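Local coordinates for protein glucose dehydrogenase (Serratia sp. FS14, PDB 7CDY) that belongs, by name and family, to the glucose/sorbosone dehydrogenases, beta-propeller proteins, and carries a bound calcium ion, at residues A[122-127]-A[141-146]. Residues are numbered along the deposited sequence; the frame is centred on the assembly and turned at random.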
ATOM      1  N   GLY A 122     -12.724  11.675   0.983  1.00 13.21           N
ATOM      2  CA  GLY A 122     -12.007  11.229   2.158  1.00 13.07           C
ATOM      3  C   GLY A 122     -11.693   9.747   2.212  1.00 12.49           C
ATOM      4  O   GLY A 122     -10.861   9.325   3.018  1.00 14.04           O
ATOM      5  N   ASN A 123     -12.333   8.946   1.365  1.00 11.97           N
ATOM      6  CA  ASN A 123     -12.174   7.499   1.428  1.00 12.41           C
ATOM      7  C   ASN A 123     -11.583   6.907   0.148  1.00 10.32           C
ATOM      8  O   ASN A 123     -11.733   7.456  -0.949  1.00 12.30           O
ATOM      9  CB  ASN A 123     -13.511   6.806   1.755  1.00 14.64           C
ATOM     10  CG  ASN A 123     -13.962   7.065   3.181  1.00 19.36           C
ATOM     11  OD1 ASN A 123     -13.350   6.580   4.136  1.00 26.70           O
ATOM     12  ND2 ASN A 123     -15.024   7.845   3.334  1.00 24.12           N
ATOM     13  N   HIS A 124     -10.887   5.780   0.317  1.00 11.64           N
ATOM     14  CA  HIS A 124     -10.501   4.861  -0.767  1.00  8.91           C
ATOM     15  C   HIS A 124      -9.541   5.499  -1.774  1.00  9.87           C
ATOM     16  O   HIS A 124      -9.788   5.546  -2.985  1.00 10.14           O
ATOM     17  CB  HIS A 124     -11.713   4.242  -1.464  1.00  9.72           C
ATOM     18  CG  HIS A 124     -12.536   3.364  -0.574  1.00  9.40           C
ATOM     19  ND1 HIS A 124     -13.573   2.600  -1.058  1.00 11.33           N
ATOM     20  CD2 HIS A 124     -12.467   3.107   0.755  1.00 11.48           C
ATOM     21  CE1 HIS A 124     -14.127   1.922  -0.066  1.00 12.03           C
ATOM     22  NE2 HIS A 124     -13.472   2.211   1.045  1.00 12.67           N
ATOM     23  N   PHE A 125      -8.413   5.978  -1.248  1.00  8.70           N
ATOM     24  CA  PHE A 125      -7.321   6.444  -2.086  1.00  9.30           C
ATOM     25  C   PHE A 125      -6.407   5.313  -2.528  1.00  8.82           C
ATOM     26  O   PHE A 125      -5.673   5.472  -3.509  1.00 11.37           O
ATOM     27  CB  PHE A 125      -6.513   7.501  -1.323  1.00  8.86           C
ATOM     28  CG  PHE A 125      -7.281   8.774  -1.070  1.00  9.38           C
ATOM     29  CD1 PHE A 125      -7.445   9.696  -2.096  1.00 10.38           C
ATOM     30  CD2 PHE A 125      -7.873   9.041   0.166  1.00  9.66           C
ATOM     31  CE1 PHE A 125      -8.157  10.864  -1.900  1.00 10.98           C
ATOM     32  CE2 PHE A 125      -8.604  10.214   0.364  1.00 10.01           C
ATOM     33  CZ  PHE A 125      -8.733  11.126  -0.664  1.00 10.37           C
ATOM     34  N   GLY A 126      -6.424   4.180  -1.833  1.00  9.92           N
ATOM     35  CA  GLY A 126      -5.349   3.216  -2.029  1.00 10.69           C
ATOM     36  C   GLY A 126      -4.046   3.849  -1.582  1.00 10.50           C
ATOM     37  O   GLY A 126      -3.935   4.377  -0.466  1.00 13.55           O
ATOM     38  N   GLY A 127      -3.041   3.841  -2.451  1.00  9.57           N
ATOM     39  CA  GLY A 127      -1.838   4.622  -2.218  1.00 10.40           C
ATOM     40  C   GLY A 127      -0.558   3.831  -2.097  1.00  9.63           C
ATOM     41  O   GLY A 127       0.524   4.442  -2.095  1.00 10.40           O
ATOM     42  N   LEU A 141      -4.553   1.905  -6.549  1.00  9.18           N
ATOM     43  CA  LEU A 141      -5.534   2.975  -6.406  1.00  8.87           C
ATOM     44  C   LEU A 141      -6.889   2.438  -5.970  1.00  9.39           C
ATOM     45  O   LEU A 141      -7.417   1.498  -6.576  1.00 10.66           O
ATOM     46  CB  LEU A 141      -5.700   3.727  -7.725  1.00  9.81           C
ATOM     47  CG  LEU A 141      -4.435   4.383  -8.275  1.00  9.55           C
ATOM     48  CD1 LEU A 141      -4.672   4.910  -9.679  1.00 11.48           C
ATOM     49  CD2 LEU A 141      -3.988   5.515  -7.358  1.00 11.46           C
ATOM     50  N   GLY A 142      -7.464   3.054  -4.927  1.00  9.27           N
ATOM     51  CA  GLY A 142      -8.833   2.764  -4.560  1.00  9.64           C
ATOM     52  C   GLY A 142      -9.818   3.417  -5.516  1.00  8.37           C
ATOM     53  O   GLY A 142      -9.469   4.206  -6.392  1.00  9.58           O
ATOM     54  N   GLU A 143     -11.090   3.061  -5.343  1.00  8.94           N
ATOM     55  CA  GLU A 143     -12.152   3.619  -6.230  1.00  7.88           C
ATOM     56  C   GLU A 143     -12.850   4.846  -5.611  1.00 11.01           C
ATOM     57  O   GLU A 143     -13.906   5.174  -6.090  1.00  9.05           O
ATOM     58  CB  GLU A 143     -13.160   2.569  -6.740  1.00 10.45           C
ATOM     59  CG  GLU A 143     -13.592   1.481  -5.767  1.00 11.37           C
ATOM     60  CD  GLU A 143     -14.296   1.891  -4.479  1.00 22.11           C
ATOM     61  OE1 GLU A 143     -13.783   2.750  -3.794  1.00 43.62           O
ATOM     62  OE2 GLU A 143     -15.302   1.279  -4.157  1.00 36.84           O
ATOM     63  N   ASN A 144     -12.230   5.489  -4.605  1.00  8.41           N
ATOM     64  CA  ASN A 144     -12.706   6.764  -4.071  1.00  8.69           C
ATOM     65  C   ASN A 144     -14.093   6.659  -3.437  1.00 11.95           C
ATOM     66  O   ASN A 144     -14.751   7.695  -3.213  1.00 12.28           O
ATOM     67  CB  ASN A 144     -12.724   7.880  -5.137  1.00  9.29           C
ATOM     68  CG  ASN A 144     -11.334   8.322  -5.639  1.00 10.95           C
ATOM     69  OD1 ASN A 144     -11.275   9.130  -6.567  1.00 11.61           O
ATOM     70  ND2 ASN A 144     -10.245   7.815  -5.067  1.00 10.16           N
ATOM     71  N   ASN A 145     -14.558   5.438  -3.162  1.00 10.47           N
ATOM     72  CA  ASN A 145     -15.886   5.152  -2.624  1.00 11.03           C
ATOM     73  C   ASN A 145     -17.001   5.350  -3.644  1.00 13.32           C
ATOM     74  O   ASN A 145     -18.156   5.546  -3.265  1.00 15.36           O
ATOM     75  CB  ASN A 145     -16.194   5.865  -1.292  1.00 12.68           C
ATOM     76  CG  ASN A 145     -17.181   5.101  -0.439  1.00 16.61           C
ATOM     77  OD1 ASN A 145     -17.354   3.886  -0.591  1.00 18.05           O
ATOM     78  ND2 ASN A 145     -17.852   5.812   0.454  1.00 18.07           N
ATOM     79  N   GLN A 146     -16.680   5.295  -4.932  1.00 11.03           N
ATOM     80  CA  GLN A 146     -17.676   5.260  -6.005  1.00 11.65           C
ATOM     81  C   GLN A 146     -17.575   3.868  -6.631  1.00 12.13           C
ATOM     82  O   GLN A 146     -16.823   3.647  -7.580  1.00 11.92           O
ATOM     83  CB  GLN A 146     -17.423   6.375  -7.010  1.00 13.47           C
ATOM     84  CG  GLN A 146     -17.554   7.764  -6.388  1.00 16.84           C
ATOM     85  CD  GLN A 146     -18.976   8.056  -5.932  1.00 20.78           C
ATOM     86  OE1 GLN A 146     -19.942   7.620  -6.559  1.00 30.14           O
ATOM     87  NE2 GLN A 146     -19.110   8.796  -4.839  1.00 29.67           N
TER
HETATM   88  O   HOH W   1     -14.675   9.302  -0.564  1.00 13.71           O
HETATM   89  O   HOH W   2     -16.992   8.667   0.651  1.00 25.49           O
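The His124 ring and the Glu143 carboxylate run alongside each other, their planes 39° apart, and His124 ND1 donates a 2.7 Å hydrogen bond to Glu143 OE1. The oxygen sits in the ring plane, but the ring meets it on the syn side, 32° out of the carboxylate plane. From the opposite face Asn145 N also donates to OE1, and Trp229 NE1 holds OE2; three N-H donors thus fix the carboxylate's rotation. The CB of Glu143 points away from 122-127, and the bend at chi2 (61°) brings the carboxylate back to the ring.

Packing is close around the backbone of His124, whose O accepts from Asn144 N (2.9 Å) and, from above the carbonyl plane, Asn144 ND2 (3.1 Å). Asn144 ND2 also hydrogen-bonds to Gln115 and OD1 to Gln157, using both ends of the amide. A CB on Gly142 would strike His124 O, and one on Gly126, whose positive phi also favours glycine, Gly142 N.

Toward solvent, at exposed Asn145, water 1 bridges Asn123 N and Asn144 O, and water 2 joins the Asn123 and Asn145 amides, weakly at Asn123. Asn144 and Asn145, both at positive phi, which asparagine tolerates well, centre the type I' turn Glu143-Gln146. This turn, after strand 137-140, packs on the loop before strand 129-131: two inter-strand loops of a beta-propeller.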